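Local coordinates for protein OLD nuclease (PDB 6P74) that degrades linear and supercoiled double-stranded DNA from 5' to 3' with divalent metal ions, nicks circular DNA, and hydrolyses ATP in a DNA-stimulated manner, at residues A[5-8]-A[12-15]; A[59-64]-A[68-73]; A[163-168]-A[266-271]; A[176-179]-A[184-187]; A[258-263]-A[295-300]. All coordinates share one frame; numbering follows the deposited sequence.

Interaction 1: residues A[5-8]-A[12-15]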
# COMPACT_ATOMS: atom_id res chain seq x y z
N LEU A 5 2.56 -5.97 -21.52
CA LEU A 5 2.20 -6.38 -20.17
C LEU A 5 0.84 -7.07 -20.26
O LEU A 5 -0.08 -6.54 -20.88
CB LEU A 5 2.13 -5.21 -19.19
CG LEU A 5 1.48 -5.53 -17.83
CD1 LEU A 5 2.43 -6.36 -17.00
CD2 LEU A 5 1.13 -4.26 -17.12
N GLN A 6 0.72 -8.24 -19.64
CA GLN A 6 -0.57 -8.91 -19.50
C GLN A 6 -0.84 -9.16 -18.03
O GLN A 6 0.04 -9.63 -17.30
CB GLN A 6 -0.62 -10.22 -20.28
CG GLN A 6 -0.62 -10.02 -21.77
CD GLN A 6 -0.17 -11.26 -22.53
OE1 GLN A 6 0.96 -11.73 -22.39
NE2 GLN A 6 -1.07 -11.80 -23.35
N VAL A 7 -2.05 -8.82 -17.58
CA VAL A 7 -2.42 -8.99 -16.19
C VAL A 7 -3.78 -9.64 -16.13
O VAL A 7 -4.72 -9.19 -16.79
CB VAL A 7 -2.41 -7.65 -15.44
CG1 VAL A 7 -2.72 -7.86 -13.98
CG2 VAL A 7 -1.07 -6.97 -15.59
N LYS A 8 -3.89 -10.70 -15.34
CA LYS A 8 -5.16 -11.40 -15.17
C LYS A 8 -5.39 -11.61 -13.68
O LYS A 8 -4.58 -12.24 -13.00
CB LYS A 8 -5.16 -12.75 -15.90
CG LYS A 8 -4.93 -12.66 -17.39
CD LYS A 8 -5.18 -14.00 -18.07
CE LYS A 8 -5.22 -13.86 -19.60
NZ LYS A 8 -6.12 -14.85 -20.26
N CYS A 12 -7.75 -4.89 -9.19
CA CYS A 12 -8.86 -4.48 -10.05
C CYS A 12 -8.69 -4.90 -11.51
O CYS A 12 -9.62 -4.72 -12.29
CB CYS A 12 -9.06 -2.96 -9.96
SG CYS A 12 -7.62 -1.94 -10.36
N LEU A 13 -7.54 -5.49 -11.88
CA LEU A 13 -7.23 -5.80 -13.28
C LEU A 13 -7.68 -7.23 -13.56
O LEU A 13 -6.92 -8.19 -13.38
CB LEU A 13 -5.75 -5.62 -13.57
CG LEU A 13 -5.15 -4.25 -13.23
CD1 LEU A 13 -3.67 -4.19 -13.60
CD2 LEU A 13 -5.92 -3.15 -13.94
N GLU A 14 -8.91 -7.38 -14.04
CA GLU A 14 -9.42 -8.71 -14.35
C GLU A 14 -8.68 -9.32 -15.53
O GLU A 14 -8.20 -10.46 -15.46
CB GLU A 14 -10.91 -8.67 -14.63
CG GLU A 14 -11.47 -9.98 -15.15
CD GLU A 14 -12.96 -10.14 -14.90
OE1 GLU A 14 -13.37 -11.25 -14.51
OE2 GLU A 14 -13.72 -9.16 -15.09
N ASP A 15 -8.54 -8.56 -16.61
CA ASP A 15 -7.86 -9.03 -17.81
C ASP A 15 -7.46 -7.73 -18.50
O ASP A 15 -8.29 -6.82 -18.63
CB ASP A 15 -8.74 -10.01 -18.58
CG ASP A 15 -8.04 -10.63 -19.78
OD1 ASP A 15 -7.04 -10.05 -20.25
OD2 ASP A 15 -8.48 -11.69 -20.26

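Interaction 2: residues A[59-64]-A[68-73]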
# COMPACT_ATOMS: atom_id res chain seq x y z
N GLN A 59 -6.02 -10.05 -0.41
CA GLN A 59 -6.08 -8.66 -0.88
C GLN A 59 -5.76 -8.47 -2.36
O GLN A 59 -6.34 -7.61 -3.02
CB GLN A 59 -5.13 -7.78 -0.05
CG GLN A 59 -5.60 -7.47 1.39
CD GLN A 59 -4.90 -8.33 2.45
OE1 GLN A 59 -4.69 -9.53 2.27
NE2 GLN A 59 -4.54 -7.70 3.57
N ASP A 60 -4.84 -9.27 -2.91
CA ASP A 60 -4.35 -9.02 -4.26
C ASP A 60 -5.14 -9.75 -5.34
O ASP A 60 -4.95 -9.47 -6.53
CB ASP A 60 -2.87 -9.39 -4.35
CG ASP A 60 -1.97 -8.34 -3.69
OD1 ASP A 60 -2.47 -7.22 -3.41
OD2 ASP A 60 -0.77 -8.63 -3.46
N PHE A 61 -6.03 -10.67 -4.97
CA PHE A 61 -6.88 -11.34 -5.94
C PHE A 61 -8.11 -10.49 -6.24
O PHE A 61 -8.62 -9.79 -5.36
CB PHE A 61 -7.34 -12.70 -5.41
CG PHE A 61 -6.23 -13.69 -5.25
CD1 PHE A 61 -5.41 -13.66 -4.12
CD2 PHE A 61 -6.01 -14.66 -6.21
CE1 PHE A 61 -4.39 -14.58 -3.97
CE2 PHE A 61 -4.99 -15.59 -6.06
CZ PHE A 61 -4.18 -15.55 -4.94
N ILE A 62 -8.59 -10.58 -7.48
CA ILE A 62 -9.88 -9.97 -7.81
C ILE A 62 -10.93 -10.42 -6.81
O ILE A 62 -11.03 -11.60 -6.48
CB ILE A 62 -10.33 -10.35 -9.23
CG1 ILE A 62 -11.58 -9.61 -9.62
CG2 ILE A 62 -10.64 -11.83 -9.30
CD1 ILE A 62 -11.86 -9.72 -11.10
N ASN A 63 -11.74 -9.47 -6.34
CA ASN A 63 -12.85 -9.74 -5.41
C ASN A 63 -12.38 -10.52 -4.17
O ASN A 63 -13.20 -11.12 -3.46
CB ASN A 63 -13.98 -10.52 -6.09
CG ASN A 63 -14.27 -10.03 -7.50
OD1 ASN A 63 -14.40 -8.83 -7.74
ND2 ASN A 63 -14.37 -10.97 -8.44
N PHE A 64 -11.08 -10.49 -3.88
CA PHE A 64 -10.48 -11.34 -2.84
C PHE A 64 -10.84 -12.81 -3.08
O PHE A 64 -11.09 -13.57 -2.15
CB PHE A 64 -10.91 -10.90 -1.43
CG PHE A 64 -10.33 -9.57 -0.96
CD1 PHE A 64 -9.66 -8.71 -1.83
CD2 PHE A 64 -10.47 -9.17 0.37
CE1 PHE A 64 -9.15 -7.49 -1.38
CE2 PHE A 64 -9.96 -7.96 0.83
CZ PHE A 64 -9.30 -7.12 -0.05
N ARG A 68 -9.31 -17.92 -8.37
CA ARG A 68 -8.73 -17.49 -9.62
C ARG A 68 -7.23 -17.30 -9.45
O ARG A 68 -6.76 -16.95 -8.37
CB ARG A 68 -9.36 -16.18 -10.10
CG ARG A 68 -10.84 -16.24 -10.29
CD ARG A 68 -11.34 -14.88 -10.69
NE ARG A 68 -12.76 -14.88 -10.99
CZ ARG A 68 -13.39 -13.83 -11.50
NH1 ARG A 68 -12.70 -12.73 -11.76
NH2 ARG A 68 -14.69 -13.89 -11.75
N ALA A 69 -6.49 -17.52 -10.52
CA ALA A 69 -5.04 -17.39 -10.48
C ALA A 69 -4.64 -16.00 -10.94
O ALA A 69 -5.05 -15.55 -12.01
CB ALA A 69 -4.38 -18.46 -11.35
N ILE A 70 -3.83 -15.32 -10.12
CA ILE A 70 -3.17 -14.11 -10.57
C ILE A 70 -2.10 -14.47 -11.60
O ILE A 70 -1.31 -15.40 -11.41
CB ILE A 70 -2.56 -13.37 -9.37
CG1 ILE A 70 -3.68 -12.88 -8.44
CG2 ILE A 70 -1.66 -12.24 -9.84
CD1 ILE A 70 -3.20 -12.43 -7.06
N GLU A 71 -2.07 -13.72 -12.71
CA GLU A 71 -1.12 -13.95 -13.79
C GLU A 71 -0.60 -12.61 -14.30
O GLU A 71 -1.38 -11.81 -14.82
CB GLU A 71 -1.77 -14.71 -14.95
CG GLU A 71 -1.44 -16.16 -15.07
CD GLU A 71 -1.97 -16.73 -16.37
OE1 GLU A 71 -3.09 -17.29 -16.37
OE2 GLU A 71 -1.29 -16.58 -17.40
N ILE A 72 0.70 -12.37 -14.18
CA ILE A 72 1.32 -11.18 -14.76
C ILE A 72 2.42 -11.62 -15.71
O ILE A 72 3.38 -12.28 -15.30
CB ILE A 72 1.86 -10.24 -13.68
CG1 ILE A 72 0.75 -9.87 -12.70
CG2 ILE A 72 2.40 -9.00 -14.33
CD1 ILE A 72 1.25 -9.34 -11.40
N THR A 73 2.30 -11.24 -16.98
CA THR A 73 3.28 -11.58 -18.01
C THR A 73 3.92 -10.31 -18.54
O THR A 73 3.21 -9.41 -19.02
CB THR A 73 2.61 -12.37 -19.15
OG1 THR A 73 1.97 -13.54 -18.63
CG2 THR A 73 3.64 -12.79 -20.18

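Interaction 3: residues A[163-168]-A[266-271]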
# COMPACT_ATOMS: atom_id res chain seq x y z
N VAL A 163 31.20 5.76 -11.10
CA VAL A 163 32.09 6.30 -10.08
C VAL A 163 32.63 5.18 -9.20
O VAL A 163 33.84 5.05 -9.00
CB VAL A 163 31.36 7.37 -9.25
CG1 VAL A 163 32.14 7.72 -8.00
CG2 VAL A 163 31.11 8.59 -10.09
N ARG A 164 31.72 4.37 -8.64
CA ARG A 164 32.11 3.22 -7.84
C ARG A 164 33.12 2.34 -8.57
O ARG A 164 33.92 1.64 -7.93
CB ARG A 164 30.85 2.41 -7.47
CG ARG A 164 31.10 1.21 -6.59
CD ARG A 164 29.84 0.37 -6.44
NE ARG A 164 30.13 -0.93 -5.83
CZ ARG A 164 30.39 -2.05 -6.52
NH1 ARG A 164 30.39 -2.02 -7.85
NH2 ARG A 164 30.64 -3.19 -5.89
N ARG A 165 33.12 2.38 -9.90
CA ARG A 165 34.04 1.56 -10.69
C ARG A 165 35.47 2.08 -10.56
O ARG A 165 36.34 1.40 -10.01
CB ARG A 165 33.58 1.54 -12.15
CG ARG A 165 34.23 0.48 -13.03
CD ARG A 165 33.28 0.11 -14.18
NE ARG A 165 32.65 1.29 -14.79
CZ ARG A 165 31.44 1.30 -15.35
NH1 ARG A 165 30.71 0.19 -15.38
NH2 ARG A 165 30.94 2.42 -15.87
N GLU A 166 35.72 3.29 -11.05
CA GLU A 166 37.07 3.84 -11.07
C GLU A 166 37.56 4.29 -9.71
O GLU A 166 38.64 4.89 -9.62
CB GLU A 166 37.16 5.00 -12.06
CG GLU A 166 36.86 4.61 -13.48
CD GLU A 166 36.36 5.78 -14.29
OE1 GLU A 166 37.12 6.75 -14.45
OE2 GLU A 166 35.18 5.74 -14.73
N PHE A 167 36.81 4.03 -8.65
CA PHE A 167 37.27 4.38 -7.31
C PHE A 167 38.49 3.56 -6.94
O PHE A 167 38.54 2.34 -7.18
CB PHE A 167 36.16 4.15 -6.30
CG PHE A 167 36.53 4.56 -4.90
CD1 PHE A 167 36.95 5.85 -4.62
CD2 PHE A 167 36.42 3.64 -3.85
CE1 PHE A 167 37.28 6.23 -3.33
CE2 PHE A 167 36.73 4.02 -2.55
CZ PHE A 167 37.17 5.31 -2.29
N LYS A 168 39.50 4.22 -6.35
CA LYS A 168 40.74 3.54 -6.01
C LYS A 168 41.32 3.93 -4.65
O LYS A 168 42.45 3.53 -4.34
CB LYS A 168 41.79 3.78 -7.12
CG LYS A 168 41.44 3.14 -8.46
CD LYS A 168 41.86 4.00 -9.65
CE LYS A 168 43.37 4.14 -9.74
NZ LYS A 168 44.07 2.82 -9.77
N LEU A 266 25.70 12.07 -18.70
CA LEU A 266 26.63 10.95 -18.62
C LEU A 266 26.46 9.99 -19.78
O LEU A 266 27.38 9.21 -20.06
CB LEU A 266 26.46 10.21 -17.29
CG LEU A 266 27.21 10.77 -16.07
CD1 LEU A 266 28.72 10.81 -16.31
CD2 LEU A 266 26.69 12.16 -15.66
N GLY A 267 25.31 10.03 -20.45
CA GLY A 267 25.12 9.30 -21.68
C GLY A 267 24.96 7.81 -21.55
O GLY A 267 24.61 7.16 -22.54
N GLU A 268 25.19 7.24 -20.37
CA GLU A 268 25.05 5.80 -20.23
C GLU A 268 23.59 5.39 -20.34
O GLU A 268 22.69 6.06 -19.83
CB GLU A 268 25.63 5.34 -18.89
CG GLU A 268 27.15 5.36 -18.82
CD GLU A 268 27.67 4.49 -17.69
OE1 GLU A 268 26.83 3.91 -16.98
OE2 GLU A 268 28.91 4.38 -17.52
N LYS A 269 23.36 4.28 -21.05
CA LYS A 269 22.04 3.68 -21.08
C LYS A 269 21.67 3.17 -19.68
O LYS A 269 22.51 2.62 -18.97
CB LYS A 269 22.01 2.53 -22.10
CG LYS A 269 22.35 2.96 -23.54
CD LYS A 269 21.84 1.94 -24.55
CE LYS A 269 21.47 2.58 -25.89
NZ LYS A 269 22.68 2.85 -26.71
N ILE A 270 20.41 3.36 -19.29
CA ILE A 270 20.00 2.99 -17.94
C ILE A 270 18.77 2.09 -17.93
O ILE A 270 18.23 1.78 -16.87
CB ILE A 270 19.77 4.24 -17.07
CG1 ILE A 270 18.66 5.10 -17.66
CG2 ILE A 270 21.06 5.04 -16.95
CD1 ILE A 270 18.29 6.28 -16.79
N GLY A 271 18.32 1.66 -19.11
CA GLY A 271 17.23 0.70 -19.15
C GLY A 271 15.87 1.30 -18.82
O GLY A 271 15.57 2.43 -19.23

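Interaction 4: residues A[176-179]-A[184-187]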
# COMPACT_ATOMS: atom_id res chain seq x y z
N VAL A 176 39.94 6.87 7.50
CA VAL A 176 39.31 8.12 7.90
C VAL A 176 37.89 7.87 8.39
O VAL A 176 37.45 8.46 9.38
CB VAL A 176 39.34 9.14 6.74
CG1 VAL A 176 38.73 10.45 7.21
CG2 VAL A 176 40.77 9.35 6.26
N TYR A 177 37.17 6.96 7.73
CA TYR A 177 35.82 6.63 8.17
C TYR A 177 35.81 6.10 9.61
O TYR A 177 35.05 6.60 10.46
CB TYR A 177 35.19 5.63 7.21
CG TYR A 177 33.88 5.08 7.72
CD1 TYR A 177 32.69 5.80 7.56
CD2 TYR A 177 33.83 3.86 8.39
CE1 TYR A 177 31.50 5.32 8.04
CE2 TYR A 177 32.64 3.37 8.88
CZ TYR A 177 31.48 4.10 8.70
OH TYR A 177 30.29 3.62 9.18
N GLU A 178 36.65 5.10 9.90
CA GLU A 178 36.74 4.57 11.27
C GLU A 178 37.15 5.65 12.26
O GLU A 178 36.64 5.69 13.39
CB GLU A 178 37.73 3.41 11.33
CG GLU A 178 37.30 2.18 10.55
CD GLU A 178 35.95 1.65 11.00
OE1 GLU A 178 35.23 1.08 10.15
OE2 GLU A 178 35.61 1.82 12.19
N GLN A 179 38.07 6.51 11.86
CA GLN A 179 38.46 7.64 12.70
C GLN A 179 37.26 8.48 13.08
O GLN A 179 37.15 8.95 14.23
CB GLN A 179 39.51 8.47 11.95
CG GLN A 179 40.21 9.55 12.72
CD GLN A 179 41.30 10.20 11.88
OE1 GLN A 179 42.05 9.51 11.18
NE2 GLN A 179 41.38 11.54 11.91
N LEU A 184 32.27 9.07 17.62
CA LEU A 184 30.90 8.79 18.05
C LEU A 184 30.84 7.73 19.13
O LEU A 184 29.93 7.77 19.98
CB LEU A 184 30.07 8.34 16.85
CG LEU A 184 29.99 9.35 15.72
CD1 LEU A 184 28.92 8.91 14.72
CD2 LEU A 184 29.72 10.75 16.27
N ARG A 185 31.78 6.79 19.13
CA ARG A 185 31.65 5.59 19.95
C ARG A 185 32.10 6.17 21.29
O ARG A 185 33.28 6.16 21.66
CB ARG A 185 32.41 4.44 19.32
CG ARG A 185 31.56 3.80 18.21
CD ARG A 185 32.05 2.43 17.81
NE ARG A 185 33.25 2.56 16.99
CZ ARG A 185 33.28 2.30 15.69
NH1 ARG A 185 32.19 1.86 15.07
NH2 ARG A 185 34.42 2.46 15.02
N THR A 186 31.11 6.66 22.03
CA THR A 186 31.17 6.89 23.47
C THR A 186 31.05 5.54 24.19
O THR A 186 30.62 4.55 23.59
CB THR A 186 29.96 7.76 23.80
OG1 THR A 186 28.76 7.08 23.41
CG2 THR A 186 30.02 9.12 23.10
N GLU A 187 31.42 5.50 25.47
CA GLU A 187 31.21 4.29 26.26
C GLU A 187 29.74 3.86 26.26
O GLU A 187 29.44 2.67 26.16
CB GLU A 187 31.70 4.51 27.69
CG GLU A 187 31.58 3.28 28.57
CD GLU A 187 32.12 3.50 29.98
OE1 GLU A 187 32.56 4.64 30.28
OE2 GLU A 187 32.12 2.52 30.79

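Interaction 5: residues A[258-263]-A[295-300]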
# COMPACT_ATOMS: atom_id res chain seq x y z
N GLY A 258 17.32 16.80 -11.22
CA GLY A 258 18.75 16.95 -11.36
C GLY A 258 19.46 15.63 -11.59
O GLY A 258 20.43 15.55 -12.35
N ILE A 259 18.99 14.56 -10.93
CA ILE A 259 19.60 13.25 -11.14
C ILE A 259 19.41 12.82 -12.59
O ILE A 259 20.35 12.37 -13.25
CB ILE A 259 19.04 12.20 -10.16
CG1 ILE A 259 19.62 12.40 -8.76
CG2 ILE A 259 19.39 10.78 -10.62
CD1 ILE A 259 18.72 11.86 -7.69
N PHE A 260 18.20 12.99 -13.12
CA PHE A 260 17.96 12.60 -14.51
C PHE A 260 18.74 13.46 -15.49
O PHE A 260 19.16 12.98 -16.54
CB PHE A 260 16.47 12.65 -14.81
CG PHE A 260 15.76 11.40 -14.43
CD1 PHE A 260 15.66 10.34 -15.33
CD2 PHE A 260 15.19 11.26 -13.17
CE1 PHE A 260 14.99 9.18 -14.98
CE2 PHE A 260 14.53 10.10 -12.82
CZ PHE A 260 14.43 9.06 -13.73
N GLU A 261 18.94 14.73 -15.16
CA GLU A 261 19.79 15.57 -15.99
C GLU A 261 21.24 15.10 -15.96
O GLU A 261 21.94 15.20 -16.97
CB GLU A 261 19.65 17.03 -15.56
CG GLU A 261 20.62 18.02 -16.23
CD GLU A 261 20.46 18.13 -17.75
OE1 GLU A 261 19.42 17.67 -18.28
OE2 GLU A 261 21.38 18.67 -18.42
N ALA A 262 21.71 14.57 -14.82
CA ALA A 262 23.07 14.02 -14.82
C ALA A 262 23.15 12.77 -15.70
O ALA A 262 24.11 12.59 -16.45
CB ALA A 262 23.53 13.73 -13.40
N PHE A 263 22.13 11.89 -15.63
CA PHE A 263 22.09 10.73 -16.51
C PHE A 263 22.24 11.13 -17.97
O PHE A 263 23.01 10.51 -18.72
CB PHE A 263 20.78 9.97 -16.34
CG PHE A 263 20.79 8.98 -15.21
CD1 PHE A 263 21.81 8.08 -15.07
CD2 PHE A 263 19.74 8.94 -14.31
CE1 PHE A 263 21.80 7.16 -14.03
CE2 PHE A 263 19.74 8.04 -13.27
CZ PHE A 263 20.76 7.15 -13.13
N CYS A 295 11.79 12.86 -22.64
CA CYS A 295 11.57 12.57 -24.06
C CYS A 295 12.88 12.49 -24.82
O CYS A 295 13.02 11.67 -25.73
CB CYS A 295 10.67 13.63 -24.69
SG CYS A 295 8.96 13.57 -24.17
N GLU A 296 13.85 13.37 -24.52
CA GLU A 296 15.12 13.26 -25.23
C GLU A 296 15.79 11.92 -24.94
O GLU A 296 16.31 11.26 -25.85
CB GLU A 296 16.05 14.43 -24.88
CG GLU A 296 17.29 14.47 -25.79
CD GLU A 296 18.37 15.45 -25.34
OE1 GLU A 296 18.07 16.37 -24.56
OE2 GLU A 296 19.54 15.30 -25.78
N MET A 297 15.75 11.47 -23.68
CA MET A 297 16.42 10.22 -23.33
C MET A 297 15.71 9.02 -23.94
O MET A 297 16.36 8.05 -24.37
CB MET A 297 16.50 10.07 -21.82
CG MET A 297 17.09 11.28 -21.14
SD MET A 297 17.96 10.85 -19.63
CE MET A 297 16.67 10.18 -18.62
N ALA A 298 14.38 9.04 -23.98
CA ALA A 298 13.64 7.96 -24.62
C ALA A 298 13.89 7.94 -26.12
O ALA A 298 14.11 6.87 -26.70
CB ALA A 298 12.15 8.10 -24.32
N ASP A 299 13.87 9.10 -26.77
CA ASP A 299 14.03 9.15 -28.22
C ASP A 299 15.44 8.77 -28.64
O ASP A 299 15.63 8.06 -29.64
CB ASP A 299 13.67 10.54 -28.74
CG ASP A 299 12.19 10.87 -28.61
OD1 ASP A 299 11.39 9.95 -28.32
OD2 ASP A 299 11.82 12.05 -28.81
N LYS A 300 16.44 9.25 -27.91
CA LYS A 300 17.84 8.89 -28.06
C LYS A 300 18.12 7.44 -27.69
O LYS A 300 19.26 6.99 -27.86
CB LYS A 300 18.68 9.85 -27.20
CG LYS A 300 20.16 9.63 -27.22
CD LYS A 300 20.86 10.37 -26.07
CE LYS A 300 20.72 11.88 -26.17
NZ LYS A 300 21.38 12.55 -25.01

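Interaction 1: residues A[5-8]-A[12-15]
V7 and L13 pack side chain against side chain, running at a slant to each other. CG1 of V7 does the touching: it lies anti to the backbone N (chi1 -176°), which sets it against L13, with 3.8 Å from V7 CG1 to L13 CB and 3.8 Å from V7 CG1 to L13 CD1. K8 and D15 form an antiparallel non-hydrogen-bonded pair, their CA atoms 4.5 Å apart. Their side chains leave the same face of the sheet and run alongside each other, pointing the same way. The lysine chain bends at its last torsion, and K8 NZ ends 3.9 Å from D15 OD2, a long salt bridge at the surface. Two CA-H...O contacts bring the backbones close: K8 CA lies 3.2 Å from E14 O, and D15 CA lies 3.3 Å from V7 O. The carboxylate of E14 turns to other partners, chiefly R333, with which it forms a salt bridge. L13 packs on T36 and comes close to G33, a probable ATP-binding residue. The arrangement belongs to the beta hairpin of strands 2-10 and 13-19 that opens the ATPase domain, beside its P-loop (Walker A).

Interaction 2: residues A[59-64]-A[68-73]
F61 turns its ring to I70 with CG beside the backbone N (chi1 -66°), while I70 holds CG1 beside its own N and CD1 continues anti beyond it, which brings the methyl over the ring. The two side chains meet at about a right angle. I70 CD1 sits 3.6 Å from the centroid of the F61 ring and 6° off the ring normal, a CH-pi contact over the centre. The ring edge meets something quite different: the carbonyl oxygen of R68 lies near the ring plane, 3.2 Å from F61 CE2. The same isoleucine methyl also reaches the backbone, with I70 CD1 3.5 Å from D60 O. Nearer the surface, the extended arginine chain runs at a slant past I62. R68 CD is 3.4 Å from I62 CG2, and R68 NH1 comes 3.2 Å from I62 CD1. N63 ND2 lies over one face of the guanidinium, offset toward its rim, with the amide and guanidinium planes 71° apart. The charge of R68 NH1 is met by E14 OE1, in the hairpin of strands 2-10 and 13-19. The buried carboxylate of D60 is satisfied too: OD2 is bonded by the backbone N of R56, and OD1 forms a salt bridge with R11. The contact thus folds the loop that follows helix 34-45 back onto the start of strand 70-76. That strand runs between strands 2-10 and 85-97, F61 also packs on C94 of the latter, and Q59 and F64 pack on G31 of the second subunit.

Interaction 3: residues A[163-168]-A[266-271]
R165 and E268 reach for each other from opposite directions and meet through one atom of each. R165 NH2 lies 3.3 Å from E268 OE2 in a salt bridge whose hydrogen bond is weak, with an N-H...O angle of only 126°. The carboxylate oxygen sits at the edge of the guanidinium, in its plane, with the two flat groups turned 42° against each other, and only NH2 and OE2 meet, a single-bond contact. On the arginine side the chain leaves the backbone with CG anti to N (chi1 -166°) and then bends at chi3, bringing the guanidinium round to the acid. The glutamate chain is extended beyond CG and carries its carboxylate straight out. The link is a surface one, and R165 also touches a crystal neighbour, so its exact pose may partly reflect the lattice.

What holds E268 is a second arginine: its other oxygen, OE1, makes a salt bridge with R158, the stronger partner of the two. The same R158 NH2 also bonds K269 O, tying the E268 side chain and the next residue's carbonyl to one group, and E268 O takes a bond from Q302. The side chain of E268 rests on P162 besides. G267, with positive phi, turns the chain out of helix 246-266 just before E268. The segment 266-271 joins helix 246-266 of the ATPase domain to strand 272-276 and leans on helix 154-166 of the dimerization domain, whose V163 packs on V189 of the second subunit.

Interaction 4: residues A[176-179]-A[184-187]
R185 NH2 is gripped by two acids, E178 OE2 from across the contact and D182 OD1 from the turn of helix between. The setting is the helix-loop-helix of the dimerization domain, where helix 170-184 ends and helix 187-205 follows after a short loop. E178 and D182 are four residues apart, about one helical turn, which brings both carboxylates to the same flank of the helix, and R185 just past its end folds back to meet them. The bond from R185 NH2 to E178 OE2 is 3.1 Å long, with an N-H...O angle of 151°. OE2 lies at the edge of the guanidinium, 6° out of its plane, but the donor comes nearly end-on to it, close to the line of its C-O bond and between its lone-pair directions. The two flat groups are close to coplanar. Both chains bend on the way, the glutamate at chi2 (-57°) and the arginine at chi3. Two negative partners around one nitrogen would be expected to favour the charged arginine and to damp the repulsion between the acids.

Y177 sends its OH to F221 N, while E178 OE1 lies at its ring edge. On the buried side, V176 packs on A180, and L184 on F173, both of the second subunit, so the salt bridge lies near the surface of a helix that takes part in the dimer. The next helix is opened by T186 at its N-cap, where T186 OG1 takes the backbone N-H of V189.

Interaction 5: residues A[258-263]-A[295-300]
M297 reaches from helix 284-299 into the side of helix 246-266, a helix-helix packing contact in the P-loop ATPase core. Helix 284-299 is the crossover of a beta-alpha-beta unit, running between the parallel strands 272-276 and 304-308. The CB of M297 points toward the other helix, and CG stands anti to the carbonyl carbon (chi1 -51°), carrying the chain across the gap. CB and CG make no close approach to segment 258-263, and the work is done by the last two atoms. SD comes first: M297 SD lies 3.9 Å from F260 O and 4.4 Å from F263 CB, so it fits against the backbone of one phenylalanine and the root of the other. At SD the chain bends (chi3 -63°) and swings the methyl to F260. M297 CE approaches the ring at its edge and in its plane, with CE1 of F260 at 4.1 Å, while the two side chains run at about a right angle. This is plain apolar packing, with the methyl against the rim of the ring and not over its face.

F260 also meets F290 edge-to-face and touches L293 and L294, so several residues of helix 284-299 touch it. The end of F263 leads away from M297, and the side chain packs on I155 and L159 of helix 154-166, joining this core to the dimerization domain. K300 NZ makes a salt bridge with E296 OE2, its hydrogen bond weak, at 3.4 Å. The closest approach across the two segments, also 3.4 Å, is from F260 CD1 to M297 CE.

Along the chain, interactions 1 and 2 come first, in series, and they touch: strands 2-10 and 70-76 are neighbours in the antiparallel sheet, with backbone bonds between Q6 and T73 and between K8 and E71. The other three lie among helices of the dimerization domain and the ATPase domain's C-terminal region. Interactions 3 and 5 also touch, through I270 and F263, their centres about 15 Å apart. Their segments alternate in the chain, which laces helices 154-166, 246-266 and 284-299 together. Interaction 4 falls between the two segments of interaction 3, on the next helix, about 31 Å off by centres. Interactions 2 to 5 all reach the second subunit, so the ATPase core and dimerization domain share the dimer contacts.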